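Local coordinates for protein COBE (Pseudomonas aeruginosa, PDB 2W6K) that takes part in cobalamin (vitamin B12) biosynthesis, in a role whose chemistry is not firmly established, at residues Ala77-Tyr82 and Ala107-Glu112. Sequence-based numbering, arbitrary orientation.
Sequences AVLHDY and ALALAE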
ATOM      1  N   ALA A  77       7.171 -12.470  -5.412  1.00 14.35           N
ATOM      2  CA  ALA A  77       7.062 -13.658  -4.555  1.00 14.50           C
ATOM      3  C   ALA A  77       6.666 -13.285  -3.127  1.00 14.71           C
ATOM      4  O   ALA A  77       5.950 -14.038  -2.462  1.00 15.98           O
ATOM      5  CB  ALA A  77       8.368 -14.463  -4.582  1.00 13.88           C
ATOM      6  N   VAL A  78       7.103 -12.110  -2.670  1.00 14.56           N
ATOM      7  CA  VAL A  78       6.697 -11.620  -1.362  1.00 13.48           C
ATOM      8  C   VAL A  78       5.194 -11.325  -1.316  1.00 14.16           C
ATOM      9  O   VAL A  78       4.513 -11.714  -0.372  1.00 14.12           O
ATOM     10  CB  VAL A  78       7.480 -10.348  -0.920  1.00 14.04           C
ATOM     11  CG1 VAL A  78       6.870  -9.773   0.337  1.00 14.54           C
ATOM     12  CG2 VAL A  78       8.982 -10.672  -0.704  1.00 16.43           C
ATOM     13  N   LEU A  79       4.698 -10.618  -2.326  1.00 13.70           N
ATOM     14  CA  LEU A  79       3.267 -10.269  -2.422  1.00 14.40           C
ATOM     15  C   LEU A  79       2.391 -11.512  -2.440  1.00 15.55           C
ATOM     16  O   LEU A  79       1.317 -11.532  -1.846  1.00 14.96           O
ATOM     17  CB  LEU A  79       3.003  -9.407  -3.666  1.00 14.50           C
ATOM     18  CG  LEU A  79       3.760  -8.054  -3.695  1.00 12.77           C
ATOM     19  CD1 LEU A  79       3.057  -7.063  -4.624  1.00 14.77           C
ATOM     20  CD2 LEU A  79       3.972  -7.417  -2.301  1.00 16.00           C
ATOM     21  N   HIS A  80       2.873 -12.566  -3.095  1.00 15.94           N
ATOM     22  CA  HIS A  80       2.138 -13.831  -3.170  1.00 17.80           C
ATOM     23  C   HIS A  80       1.785 -14.429  -1.804  1.00 17.95           C
ATOM     24  O   HIS A  80       0.725 -15.068  -1.657  1.00 18.79           O
ATOM     25  CB  HIS A  80       2.917 -14.846  -3.996  1.00 17.81           C
ATOM     26  CG  HIS A  80       2.273 -16.193  -4.024  1.00 20.40           C
ATOM     27  ND1 HIS A  80       1.136 -16.449  -4.750  1.00 25.34           N
ATOM     28  CD2 HIS A  80       2.587 -17.348  -3.391  1.00 24.34           C
ATOM     29  CE1 HIS A  80       0.773 -17.708  -4.572  1.00 24.63           C
ATOM     30  NE2 HIS A  80       1.636 -18.276  -3.750  1.00 26.42           N
ATOM     31  N   ASP A  81       2.661 -14.236  -0.813  1.00 17.55           N
ATOM     32  CA  ASP A  81       2.407 -14.684   0.558  1.00 17.56           C
ATOM     33  C   ASP A  81       1.061 -14.190   1.122  1.00 17.07           C
ATOM     34  O   ASP A  81       0.538 -14.778   2.070  1.00 17.41           O
ATOM     35  CB  ASP A  81       3.526 -14.234   1.493  1.00 18.05           C
ATOM     36  CG  ASP A  81       4.805 -15.067   1.357  1.00 21.69           C
ATOM     37  OD1 ASP A  81       4.770 -16.170   0.765  1.00 23.95           O
ATOM     38  OD2 ASP A  81       5.845 -14.614   1.886  1.00 24.44           O
ATOM     39  N   TYR A  82       0.510 -13.126   0.532  1.00 16.04           N
ATOM     40  CA  TYR A  82      -0.685 -12.441   1.069  1.00 15.98           C
ATOM     41  C   TYR A  82      -1.970 -12.736   0.279  1.00 16.30           C
ATOM     42  O   TYR A  82      -3.054 -12.259   0.629  1.00 15.81           O
ATOM     43  CB  TYR A  82      -0.413 -10.923   1.176  1.00 15.80           C
ATOM     44  CG  TYR A  82       0.663 -10.614   2.198  1.00 15.45           C
ATOM     45  CD1 TYR A  82       0.327 -10.399   3.538  1.00 14.44           C
ATOM     46  CD2 TYR A  82       2.015 -10.604   1.843  1.00 14.08           C
ATOM     47  CE1 TYR A  82       1.291 -10.154   4.487  1.00 16.67           C
ATOM     48  CE2 TYR A  82       2.998 -10.375   2.796  1.00 16.18           C
ATOM     49  CZ  TYR A  82       2.625 -10.136   4.113  1.00 16.55           C
ATOM     50  OH  TYR A  82       3.564  -9.888   5.090  1.00 18.48           O
ATOM     51  N   ALA A 107       0.456  -3.269   0.332  1.00  8.51           N
ATOM     52  CA  ALA A 107       0.138  -2.577   1.581  1.00  8.44           C
ATOM     53  C   ALA A 107       0.378  -3.495   2.789  1.00  8.54           C
ATOM     54  O   ALA A 107       1.084  -3.112   3.730  1.00  9.94           O
ATOM     55  CB  ALA A 107      -1.302  -2.022   1.556  1.00  9.15           C
ATOM     56  N   LEU A 108      -0.194  -4.701   2.755  1.00  9.09           N
ATOM     57  CA  LEU A 108      -0.038  -5.648   3.835  1.00 10.17           C
ATOM     58  C   LEU A 108       1.438  -6.010   4.020  1.00 10.37           C
ATOM     59  O   LEU A 108       1.945  -5.994   5.152  1.00 11.50           O
ATOM     60  CB  LEU A 108      -0.859  -6.899   3.540  1.00 11.36           C
ATOM     61  CG  LEU A 108      -2.366  -6.753   3.736  1.00 11.53           C
ATOM     62  CD1 LEU A 108      -3.044  -7.984   3.154  1.00 13.45           C
ATOM     63  CD2 LEU A 108      -2.672  -6.582   5.236  1.00 12.55           C
ATOM     64  N   ALA A 109       2.105  -6.359   2.918  1.00 10.34           N
ATOM     65  CA  ALA A 109       3.514  -6.814   2.940  1.00 10.80           C
ATOM     66  C   ALA A 109       4.449  -5.810   3.567  1.00 11.35           C
ATOM     67  O   ALA A 109       5.221  -6.163   4.472  1.00 12.19           O
ATOM     68  CB  ALA A 109       3.988  -7.214   1.535  1.00 10.06           C
ATOM     69  N   LEU A 110       4.362  -4.552   3.136  1.00 10.82           N
ATOM     70  CA  LEU A 110       5.232  -3.529   3.667  1.00 10.96           C
ATOM     71  C   LEU A 110       4.898  -3.238   5.132  1.00 11.39           C
ATOM     72  O   LEU A 110       5.808  -3.052   5.947  1.00 11.61           O
ATOM     73  CB  LEU A 110       5.175  -2.246   2.825  1.00 10.91           C
ATOM     74  CG  LEU A 110       6.173  -1.169   3.246  1.00  9.80           C
ATOM     75  CD1 LEU A 110       7.635  -1.709   3.114  1.00 11.07           C
ATOM     76  CD2 LEU A 110       6.005   0.092   2.437  1.00 10.51           C
ATOM     77  N   ALA A 111       3.613  -3.186   5.476  1.00 10.59           N
ATOM     78  CA  ALA A 111       3.241  -2.869   6.865  1.00 10.97           C
ATOM     79  C   ALA A 111       3.841  -3.899   7.817  1.00 11.95           C
ATOM     80  O   ALA A 111       4.390  -3.542   8.864  1.00 13.01           O
ATOM     81  CB  ALA A 111       1.728  -2.816   7.029  1.00 10.72           C
ATOM     82  N   GLU A 112       3.771  -5.164   7.428  1.00 12.41           N
ATOM     83  CA  GLU A 112       4.263  -6.259   8.304  1.00 14.44           C
ATOM     84  C   GLU A 112       5.773  -6.267   8.406  1.00 15.17           C
ATOM     85  O   GLU A 112       6.311  -6.602   9.468  1.00 15.16           O
ATOM     86  CB  GLU A 112       3.724  -7.623   7.856  1.00 14.63           C
ATOM     87  CG  GLU A 112       2.212  -7.703   7.988  1.00 17.02           C
ATOM     88  CD  GLU A 112       1.655  -9.115   7.947  1.00 19.88           C
ATOM     89  OE1 GLU A 112       2.357 -10.012   7.449  1.00 21.43           O
ATOM     90  OE2 GLU A 112       0.492  -9.285   8.389  1.00 22.35           O
TER
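Tyr82 lays one face of its ring along helix 102-115 and reaches Glu112 with its hydroxyl. The backbone N of Ala109 sits 4.0 Å above the ring plane, over its centre, while Leu108 C lies nearer the rim. Around this backbone, Leu108 CB touches Tyr82 CD1 at 3.7 Å and Ala109 CB packs against Tyr82 CE2 at 3.5 Å. The small Ala109 methyl also receives Leu79 CD2 at 3.8 Å and, more loosely, Val78 CG1 at 4.0 Å; Val78 turns this branch to the helix by setting it anti to the backbone N (chi1 171°). The extended Glu112 chain (chi2 -163°) carries its carboxylate, tilted 68° from the ring, to the hydroxyl end, where CD lies near the ring plane. Tyr82 OH donates to Glu112 OE1 over 2.7 Å, from above the carboxylate plane. Glu112 OE2 forms a salt bridge with Arg85 NH2 and accepts a hydrogen bond from Ala119 N. The contact thus joins helix 76-80 to helix 102-115 where Leu79 and Ala109 pack on Leu74 of edge strand 71-74. Arg85 probably favours an ionised Glu112, while Arg113 NH2, a donor to Tyr82 OH, is consistent with the hydroxyl turning its proton to OE1.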